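Local coordinates for protein glutathione S-transferase (Vibrio parahaemolyticus, PDB 7MIQ) that probably conjugates reduced glutathione to electrophilic compounds, as a dimeric glutathione S-transferase of the Gtt2 class, at residues T9-R14 with G36-E41; V101-L106 with K135-E140; E153-D158 with V162-G167; G172-V175 with S179-V182. All blocks are in the same frame, centred on the assembly; numbering follows the deposited sequence.

The four contacts illustrate how chemistry follows burial in a two-domain fold. Contact 1 lies at the surface of the thioredoxin-like domain and is wholly polar, with a water as its main connector. Contact 2, partly buried, joins two long helices of the helical domain through a weak arginine bond, a bridging water and one methyl against a carbonyl. Contacts 3 and 4 are buried and fold loops back onto helix 162-177, near its start and its end; contact 3 centres on a carboxylate, contact 4 on backbone bonds and aliphatic side chains. Arg14 of contact 1 crosses between domains, with a salt bridge to Glu102 of contact 2 and a probable hydrogen bond to Thr166 of contact 3.

Contact 1. Residues T9-R14 with G36-E41; sequences TPSCKR and GDNLSE
Asn38 reaches from its loop to Thr9 and Ser11 at the start of helix 10-22, and its side chain carries this small interface from the loop's side. At its base, CB lies 4.1 Å from Ser11 OG. One bond further, CG is 3.3 Å from Ser11 OG, which sits over the face of the Asn38 amide and gives its own hydrogen bond to Val52 O. The amide then forks. OD1 takes a hydrogen bond from a water at 2.7 Å and also comes within 3.1 Å of Thr9 OG1. ND2 is 3.8 Å from Ser11 CB; Ser11 OG lies about equally far from both amide tips, at too poor an angle for a hydrogen bond from ND2. In the thioredoxin-like fold of glutathione transferases, the first helix begins just after the first strand, and the glutathione site generally lies near this helix start. The water sits beside the first helical turn, where it accepts from Ser11 N at 2.9 Å and pairs with Thr9 OG1 at 2.9 Å. Thr9 has two conformers, and both distances of its OG1 hold for one of them. It holds the N-cap position, yet its hydroxyl makes no capping bond; with chi1 at -167°, OG1 lies opposite the backbone N and faces the water. Val52 also pairs with Asn38 through the backbone, tying both segments.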
# COMPACT_ATOMS: atom_id res chain seq x y z
N THR A 9 -8.81 -6.96 -16.85
CA THR A 9 -7.72 -6.13 -16.38
C THR A 9 -7.31 -6.61 -15.00
O THR A 9 -8.16 -7.06 -14.21
CB THR A 9 -8.10 -4.64 -16.35
OG1 THR A 9 -6.92 -3.84 -16.17
CG2 THR A 9 -9.08 -4.34 -15.24
N PRO A 10 -6.02 -6.57 -14.69
CA PRO A 10 -5.54 -7.15 -13.42
C PRO A 10 -6.17 -6.55 -12.17
O PRO A 10 -6.49 -7.30 -11.24
CB PRO A 10 -4.03 -6.90 -13.46
CG PRO A 10 -3.71 -6.82 -14.92
CD PRO A 10 -4.90 -6.15 -15.55
N SER A 11 -6.36 -5.23 -12.13
CA SER A 11 -6.89 -4.60 -10.92
C SER A 11 -8.29 -5.10 -10.61
O SER A 11 -8.64 -5.31 -9.44
CB SER A 11 -6.89 -3.08 -11.08
OG SER A 11 -7.67 -2.69 -12.21
N CYS A 12 -9.11 -5.32 -11.64
CA CYS A 12 -10.46 -5.84 -11.42
C CYS A 12 -10.44 -7.33 -11.11
O CYS A 12 -11.25 -7.80 -10.30
CB CYS A 12 -11.34 -5.56 -12.65
SG CYS A 12 -11.58 -3.79 -12.96
N LYS A 13 -9.52 -8.08 -11.72
CA LYS A 13 -9.40 -9.50 -11.40
C LYS A 13 -8.98 -9.72 -9.95
O LYS A 13 -9.29 -10.77 -9.37
CB LYS A 13 -8.40 -10.18 -12.34
CG LYS A 13 -8.93 -10.41 -13.76
CD LYS A 13 -10.17 -11.29 -13.76
CE LYS A 13 -10.61 -11.61 -15.18
NZ LYS A 13 -11.80 -12.51 -15.21
N ARG A 14 -8.25 -8.78 -9.36
CA ARG A 14 -7.91 -8.90 -7.95
C ARG A 14 -9.17 -8.99 -7.10
O ARG A 14 -9.24 -9.78 -6.15
CB ARG A 14 -7.05 -7.72 -7.50
CG ARG A 14 -5.63 -7.72 -8.07
CD ARG A 14 -4.88 -6.46 -7.66
NE ARG A 14 -4.39 -6.53 -6.29
CZ ARG A 14 -3.72 -5.56 -5.69
NH1 ARG A 14 -3.45 -4.42 -6.31
NH2 ARG A 14 -3.29 -5.74 -4.44
N GLY A 36 -4.58 4.52 -20.09
CA GLY A 36 -3.95 5.18 -18.96
C GLY A 36 -3.92 4.26 -17.75
O GLY A 36 -3.72 4.70 -16.62
N ASP A 37 -4.11 2.97 -18.03
CA ASP A 37 -4.30 1.93 -17.03
C ASP A 37 -5.49 2.22 -16.12
O ASP A 37 -5.41 3.07 -15.23
CB ASP A 37 -3.03 1.73 -16.21
CG ASP A 37 -2.05 0.81 -16.90
OD1 ASP A 37 -1.50 1.20 -17.95
OD2 ASP A 37 -1.82 -0.30 -16.37
N ASN A 38 -6.59 1.51 -16.35
CA ASN A 38 -7.75 1.42 -15.47
C ASN A 38 -8.54 2.71 -15.35
O ASN A 38 -9.51 2.76 -14.59
CB ASN A 38 -7.37 0.97 -14.04
CG ASN A 38 -6.40 -0.21 -14.04
OD1 ASN A 38 -6.46 -1.08 -14.90
ND2 ASN A 38 -5.48 -0.22 -13.07
N LEU A 39 -8.18 3.77 -16.09
CA LEU A 39 -8.81 5.07 -15.90
C LEU A 39 -10.28 5.04 -16.30
O LEU A 39 -10.69 4.30 -17.21
CB LEU A 39 -8.06 6.14 -16.69
CG LEU A 39 -6.70 6.53 -16.11
CD1 LEU A 39 -6.02 7.60 -16.95
CD2 LEU A 39 -6.85 6.99 -14.68
N SER A 40 -11.08 5.84 -15.60
CA SER A 40 -12.49 6.00 -15.91
C SER A 40 -12.69 7.18 -16.86
O SER A 40 -11.80 8.01 -17.09
CB SER A 40 -13.31 6.19 -14.63
OG SER A 40 -13.35 5.01 -13.85
N GLU A 41 -13.90 7.26 -17.42
CA GLU A 41 -14.27 8.29 -18.38
C GLU A 41 -14.56 9.63 -17.71
O GLU A 41 -13.83 10.04 -16.80
CB GLU A 41 -15.50 7.84 -19.17
CG GLU A 41 -16.61 7.21 -18.32
CD GLU A 41 -16.36 5.74 -17.98
OE1 GLU A 41 -15.21 5.26 -18.12
OE2 GLU A 41 -17.33 5.07 -17.56
O HOH W 1 -5.19 -3.23 -13.91

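Contact 2. Residues V101-L106 with K135-E140; sequences VEFQGL and KSRVLE
Gly105 and Val138 bring helices 88-114 and 127-151 together, their CA atoms 5.5 Å apart where the local axes approach to 8.5 Å and run at 116° to each other. In helix 88-114 the backbone widens into a pi-type turn, in which Leu106 N bonds Val101 O at 2.8 Å. Arg137 spans the gap next to Phe103. Its chain runs straight through chi2 and then bends at chi3 (48°), which swings the guanidinium over to the neighbouring helix, where NH2 gives Phe103 O a weak hydrogen bond of 3.2 Å; the carbonyl oxygen lies at the edge of the guanidinium, near its plane. The same NH2 is 3.7 Å from Phe103 CE2, the ring and guanidinium planes being 51° apart, an oblique approach rather than a stack. A water donates to Arg137 O at 2.7 Å and weakly to Gln104 O, linking backbone to backbone. Val138 CG2 touches Gly105 O at 4.0 Å, and the valine packs further on Ala108. The two helices cross as long members of the all-helical C-terminal domain of the glutathione transferase fold, beside the dimer interface, where Gln104 packs on Asn49 of the second subunit.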
# COMPACT_ATOMS: atom_id res chain seq x y z
N VAL A 101 5.10 -7.19 -1.39
CA VAL A 101 4.79 -7.72 -2.72
C VAL A 101 4.28 -6.61 -3.64
O VAL A 101 4.63 -6.56 -4.82
CB VAL A 101 3.77 -8.88 -2.61
CG1 VAL A 101 3.24 -9.26 -3.99
CG2 VAL A 101 4.41 -10.10 -1.94
N GLU A 102 3.45 -5.70 -3.11
CA GLU A 102 2.87 -4.62 -3.95
C GLU A 102 3.96 -3.63 -4.39
O GLU A 102 4.13 -3.48 -5.59
CB GLU A 102 1.73 -3.91 -3.24
CG GLU A 102 0.43 -4.68 -3.28
CD GLU A 102 -0.67 -4.00 -2.48
OE1 GLU A 102 -0.42 -3.66 -1.31
OE2 GLU A 102 -1.75 -3.81 -3.04
N PHE A 103 4.71 -3.03 -3.46
CA PHE A 103 5.76 -2.08 -3.86
C PHE A 103 6.87 -2.76 -4.66
O PHE A 103 7.16 -2.38 -5.80
CB PHE A 103 6.37 -1.38 -2.65
CG PHE A 103 7.21 -0.19 -3.00
CD1 PHE A 103 6.61 1.00 -3.37
CD2 PHE A 103 8.59 -0.25 -2.96
CE1 PHE A 103 7.37 2.11 -3.70
CE2 PHE A 103 9.36 0.85 -3.29
CZ PHE A 103 8.75 2.03 -3.66
N GLN A 104 7.54 -3.74 -4.05
CA GLN A 104 8.74 -4.30 -4.66
C GLN A 104 8.43 -5.23 -5.82
O GLN A 104 9.33 -5.52 -6.62
CB GLN A 104 9.56 -5.04 -3.59
CG GLN A 104 9.92 -4.16 -2.40
CD GLN A 104 10.68 -4.90 -1.31
OE1 GLN A 104 11.47 -5.79 -1.60
NE2 GLN A 104 10.42 -4.54 -0.06
N GLY A 105 7.19 -5.69 -5.95
CA GLY A 105 6.85 -6.60 -7.03
C GLY A 105 5.82 -6.08 -8.00
O GLY A 105 6.15 -5.73 -9.14
N LEU A 106 4.56 -6.01 -7.56
CA LEU A 106 3.45 -5.70 -8.47
C LEU A 106 3.62 -4.33 -9.11
O LEU A 106 3.53 -4.19 -10.33
CB LEU A 106 2.12 -5.78 -7.72
CG LEU A 106 0.88 -5.55 -8.58
CD1 LEU A 106 0.82 -6.57 -9.71
CD2 LEU A 106 -0.38 -5.62 -7.73
N LYS A 135 11.89 -3.22 -14.53
CA LYS A 135 12.02 -4.66 -14.74
C LYS A 135 13.15 -5.23 -13.89
O LYS A 135 13.02 -6.32 -13.33
CB LYS A 135 12.25 -4.97 -16.22
CG LYS A 135 12.37 -6.45 -16.52
CD LYS A 135 12.31 -6.74 -18.01
CE LYS A 135 12.34 -8.23 -18.28
NZ LYS A 135 12.14 -8.53 -19.73
N SER A 136 14.26 -4.50 -13.78
CA SER A 136 15.36 -4.95 -12.93
C SER A 136 14.94 -5.07 -11.48
O SER A 136 15.44 -5.94 -10.75
CB SER A 136 16.56 -4.01 -13.07
OG SER A 136 16.97 -3.91 -14.42
N ARG A 137 14.03 -4.21 -11.03
CA ARG A 137 13.54 -4.31 -9.65
C ARG A 137 12.70 -5.57 -9.47
O ARG A 137 12.76 -6.21 -8.41
CB ARG A 137 12.76 -3.05 -9.28
CG ARG A 137 13.66 -1.83 -9.10
CD ARG A 137 12.89 -0.60 -8.64
NE ARG A 137 12.00 -0.89 -7.52
CZ ARG A 137 10.69 -0.68 -7.52
NH1 ARG A 137 10.08 -0.14 -8.56
NH2 ARG A 137 9.98 -1.02 -6.45
N VAL A 138 11.91 -5.94 -10.48
CA VAL A 138 11.18 -7.20 -10.44
C VAL A 138 12.15 -8.37 -10.29
O VAL A 138 11.96 -9.25 -9.44
CB VAL A 138 10.30 -7.36 -11.69
CG1 VAL A 138 9.68 -8.75 -11.72
CG2 VAL A 138 9.21 -6.30 -11.72
N LEU A 139 13.20 -8.38 -11.11
CA LEU A 139 14.17 -9.48 -11.06
C LEU A 139 14.88 -9.55 -9.72
O LEU A 139 15.22 -10.64 -9.25
CB LEU A 139 15.18 -9.33 -12.20
CG LEU A 139 14.63 -9.41 -13.63
CD1 LEU A 139 15.69 -9.02 -14.64
CD2 LEU A 139 14.11 -10.81 -13.92
N GLU A 140 15.13 -8.40 -9.09
CA GLU A 140 15.82 -8.41 -7.80
C GLU A 140 14.91 -8.88 -6.67
O GLU A 140 15.40 -9.42 -5.67
CB GLU A 140 16.37 -7.01 -7.49
CG GLU A 140 17.52 -6.60 -8.39
CD GLU A 140 17.91 -5.14 -8.20
OE1 GLU A 140 17.21 -4.43 -7.46
OE2 GLU A 140 18.92 -4.72 -8.80
O HOH W 2 12.52 -4.78 -6.11

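Contact 3. Residues E153-D158 with V162-G167; sequences EYIATD and VVDITG
Asp164 and Ile155 each turn their first branch to the side opposite the carbonyl carbon, chi1 being -60° and -64°, and these torsions send the carboxylate off the helix toward the loop while Ile155 stretches CG1 and CD1 along the helix surface. Asp164 OD1 accepts a nearly straight hydrogen bond from Ile155 N at 3.0 Å (166° at the hydrogen), met on its syn side and only slightly out of the carboxylate plane. OD1 also takes the indole N-H of Trp192. The other oxygen, OD2, is bonded by Ser161 N and by a water at 2.6 Å, which in turn accepts from Ala156 N at 3.1 Å. With four donors gripping it, the buried carboxylate is fixed in rotation and probably stays ionised. Tyr154 borders it edge-on: its CB is 3.3 Å from Asp164 OD1, which lies in the plane of the phenol, the two planes being steeply inclined. Beside the polar centre, Val163 offers one methyl to each neighbour, CG1 to Ile155 CG2 at 3.6 Å and CG2 to Ala156 CB at 3.7 Å. Ile155 CD1 ends 4.0 Å from Gly167 CA, where no side chain stands in its way. The OD2 bond to Ser161 N, with Ser161 OG bonded to Val163 N, resembles the N-capping box known at this helix in glutathione transferases. Around the contact, Tyr154 and Ile155 lean on Trp192 of helix 187-196, Ile155 meets Trp97 and Val163 meets His98 of helix 88-114, and Ile165 faces helix 10-22.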
# COMPACT_ATOMS: atom_id res chain seq x y z
N GLU A 153 4.41 -21.96 3.34
CA GLU A 153 3.58 -22.52 2.28
C GLU A 153 2.94 -21.42 1.44
O GLU A 153 2.79 -21.56 0.23
CB GLU A 153 2.52 -23.45 2.86
CG GLU A 153 1.78 -24.22 1.77
CD GLU A 153 0.84 -25.27 2.30
OE1 GLU A 153 0.75 -25.43 3.54
OE2 GLU A 153 0.18 -25.94 1.48
N TYR A 154 2.56 -20.32 2.08
CA TYR A 154 2.01 -19.16 1.39
C TYR A 154 2.87 -17.94 1.72
O TYR A 154 3.79 -18.01 2.53
CB TYR A 154 0.54 -18.96 1.75
CG TYR A 154 -0.31 -20.14 1.31
CD1 TYR A 154 -0.75 -20.25 -0.00
CD2 TYR A 154 -0.65 -21.16 2.20
CE1 TYR A 154 -1.51 -21.33 -0.42
CE2 TYR A 154 -1.41 -22.25 1.79
CZ TYR A 154 -1.84 -22.32 0.48
OH TYR A 154 -2.60 -23.39 0.06
N ILE A 155 2.58 -16.82 1.06
CA ILE A 155 3.51 -15.69 1.12
C ILE A 155 3.52 -15.07 2.52
O ILE A 155 4.58 -14.92 3.14
CB ILE A 155 3.18 -14.65 0.04
CG1 ILE A 155 3.37 -15.25 -1.35
CG2 ILE A 155 4.08 -13.43 0.21
CD1 ILE A 155 3.02 -14.30 -2.48
N ALA A 156 2.35 -14.68 3.02
CA ALA A 156 2.29 -13.90 4.25
C ALA A 156 2.37 -14.77 5.49
O ALA A 156 3.00 -14.40 6.48
CB ALA A 156 1.01 -13.06 4.28
N THR A 157 1.70 -15.92 5.47
CA THR A 157 1.61 -16.84 6.60
C THR A 157 1.64 -18.26 6.07
O THR A 157 1.91 -18.50 4.88
CB THR A 157 0.33 -16.59 7.42
OG1 THR A 157 -0.81 -16.90 6.62
CG2 THR A 157 0.22 -15.14 7.89
N ASP A 158 1.34 -19.23 6.94
CA ASP A 158 1.15 -20.61 6.50
C ASP A 158 -0.25 -20.86 5.94
O ASP A 158 -0.53 -22.00 5.54
CB ASP A 158 1.43 -21.57 7.65
CG ASP A 158 2.92 -21.72 7.93
OD1 ASP A 158 3.68 -21.92 6.95
OD2 ASP A 158 3.32 -21.61 9.10
N VAL A 162 -4.99 -12.89 1.21
CA VAL A 162 -5.11 -11.93 0.11
C VAL A 162 -3.75 -11.67 -0.53
O VAL A 162 -3.68 -11.32 -1.72
CB VAL A 162 -5.76 -10.63 0.62
CG1 VAL A 162 -4.85 -9.94 1.63
CG2 VAL A 162 -6.11 -9.71 -0.54
N VAL A 163 -2.66 -11.82 0.22
CA VAL A 163 -1.34 -11.59 -0.35
C VAL A 163 -1.05 -12.58 -1.47
O VAL A 163 -0.35 -12.26 -2.44
CB VAL A 163 -0.25 -11.65 0.75
CG1 VAL A 163 1.12 -11.32 0.16
CG2 VAL A 163 -0.59 -10.69 1.88
N ASP A 164 -1.59 -13.80 -1.36
CA ASP A 164 -1.36 -14.79 -2.40
C ASP A 164 -2.14 -14.48 -3.67
O ASP A 164 -1.71 -14.84 -4.77
CB ASP A 164 -1.71 -16.18 -1.86
CG ASP A 164 -0.86 -16.56 -0.66
OD1 ASP A 164 0.32 -16.89 -0.85
OD2 ASP A 164 -1.37 -16.49 0.48
N ILE A 165 -3.29 -13.81 -3.54
CA ILE A 165 -3.98 -13.31 -4.73
C ILE A 165 -3.12 -12.28 -5.43
O ILE A 165 -2.91 -12.33 -6.65
CB ILE A 165 -5.36 -12.73 -4.36
CG1 ILE A 165 -6.22 -13.78 -3.65
CG2 ILE A 165 -6.07 -12.19 -5.60
CD1 ILE A 165 -7.55 -13.25 -3.18
N THR A 166 -2.59 -11.33 -4.66
CA THR A 166 -1.74 -10.28 -5.22
C THR A 166 -0.44 -10.85 -5.78
O THR A 166 0.02 -10.41 -6.84
CB THR A 166 -1.46 -9.23 -4.14
OG1 THR A 166 -2.70 -8.64 -3.74
CG2 THR A 166 -0.52 -8.15 -4.65
N GLY A 167 0.15 -11.82 -5.09
CA GLY A 167 1.36 -12.45 -5.62
C GLY A 167 1.11 -13.16 -6.93
O GLY A 167 1.94 -13.12 -7.85
O HOH W 3 -0.50 -15.88 2.87

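Contact 4. Residues G172-V175 with S179-V182; sequences GFAV and SIEV
Ile180 N donates to Ala174 O at 2.9 Å with 164° at the hydrogen, the donor tilted 27° from the carbonyl plane. Next to it, Ser179 N makes a longer, weak bond to Val175 O, and Val175 CA sends a C-H toward Ile180 O at 3.5 Å. Apolar side chains add to these bonds. Val182 CG2 wedges against Val175 CG2 at 3.7 Å and Ala174 CB at 3.9 Å, while Ile180, extended through chi2 (173°), brings CD1 to within 4.1 Å of Ala174 CB. Water fills in beyond these bonds; one molecule donates to Val175 O at 2.8 Å and weakly to Ile180 O, and a second joins Val175 O to Ser179 OG. What positions the groups is the path of the loop. Ser179 leaves helical geometry with positive phi, ending the helix and turning the chain away from its path, and Glu181 centres an inverse gamma turn that lifts Val182 back onto the helix. Outside, Ile180 packs on Lys135, Val138 and Leu139, and Val182 on Leu142, all of helix 127-151. This is a helix C-terminal turn with a positive-phi residue, whose loop folds back on Ala174 and Val175 before helix 182-185, inside the helical domain of a glutathione transferase.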
# COMPACT_ATOMS: atom_id res chain seq x y z
N GLY A 172 1.98 -13.48 -12.59
CA GLY A 172 1.38 -13.44 -13.92
C GLY A 172 1.93 -12.32 -14.78
O GLY A 172 2.22 -12.51 -15.96
N PHE A 173 2.08 -11.13 -14.19
CA PHE A 173 2.73 -10.02 -14.88
C PHE A 173 4.12 -10.43 -15.36
O PHE A 173 4.47 -10.24 -16.53
CB PHE A 173 2.83 -8.81 -13.96
CG PHE A 173 1.84 -7.72 -14.25
CD1 PHE A 173 1.95 -6.96 -15.40
CD2 PHE A 173 0.82 -7.44 -13.35
CE1 PHE A 173 1.04 -5.95 -15.66
CE2 PHE A 173 -0.09 -6.43 -13.61
CZ PHE A 173 0.02 -5.69 -14.77
N ALA A 174 4.93 -10.98 -14.45
CA ALA A 174 6.33 -11.26 -14.76
C ALA A 174 6.46 -12.28 -15.89
O ALA A 174 7.27 -12.09 -16.81
CB ALA A 174 7.05 -11.76 -13.51
N VAL A 175 5.68 -13.35 -15.83
CA VAL A 175 5.81 -14.43 -16.81
C VAL A 175 5.10 -14.09 -18.11
O VAL A 175 5.69 -14.17 -19.20
CB VAL A 175 5.28 -15.75 -16.21
CG1 VAL A 175 5.27 -16.84 -17.28
CG2 VAL A 175 6.13 -16.18 -15.01
N SER A 179 7.81 -11.60 -19.91
CA SER A 179 8.62 -12.68 -20.50
C SER A 179 9.79 -13.08 -19.60
O SER A 179 10.88 -13.40 -20.08
CB SER A 179 9.11 -12.31 -21.89
OG SER A 179 8.03 -11.97 -22.74
N ILE A 180 9.57 -13.06 -18.29
CA ILE A 180 10.56 -13.54 -17.33
C ILE A 180 10.29 -15.01 -17.04
O ILE A 180 9.17 -15.38 -16.68
CB ILE A 180 10.53 -12.71 -16.04
CG1 ILE A 180 10.73 -11.22 -16.36
CG2 ILE A 180 11.57 -13.21 -15.06
CD1 ILE A 180 10.54 -10.31 -15.16
N GLU A 181 11.32 -15.84 -17.20
CA GLU A 181 11.18 -17.28 -16.95
C GLU A 181 11.30 -17.55 -15.45
O GLU A 181 12.27 -18.12 -14.95
CB GLU A 181 12.22 -18.06 -17.75
CG GLU A 181 12.03 -17.94 -19.26
CD GLU A 181 12.88 -18.92 -20.04
OE1 GLU A 181 13.67 -19.66 -19.41
OE2 GLU A 181 12.75 -18.96 -21.28
N VAL A 182 10.26 -17.14 -14.73
CA VAL A 182 10.27 -17.22 -13.26
C VAL A 182 10.37 -18.66 -12.80
O VAL A 182 11.16 -19.00 -11.92
CB VAL A 182 9.03 -16.53 -12.68
CG1 VAL A 182 8.97 -16.72 -11.17
CG2 VAL A 182 9.01 -15.05 -13.04
O HOH W 4 7.69 -16.11 -19.56
O HOH W 5 5.51 -12.39 -21.81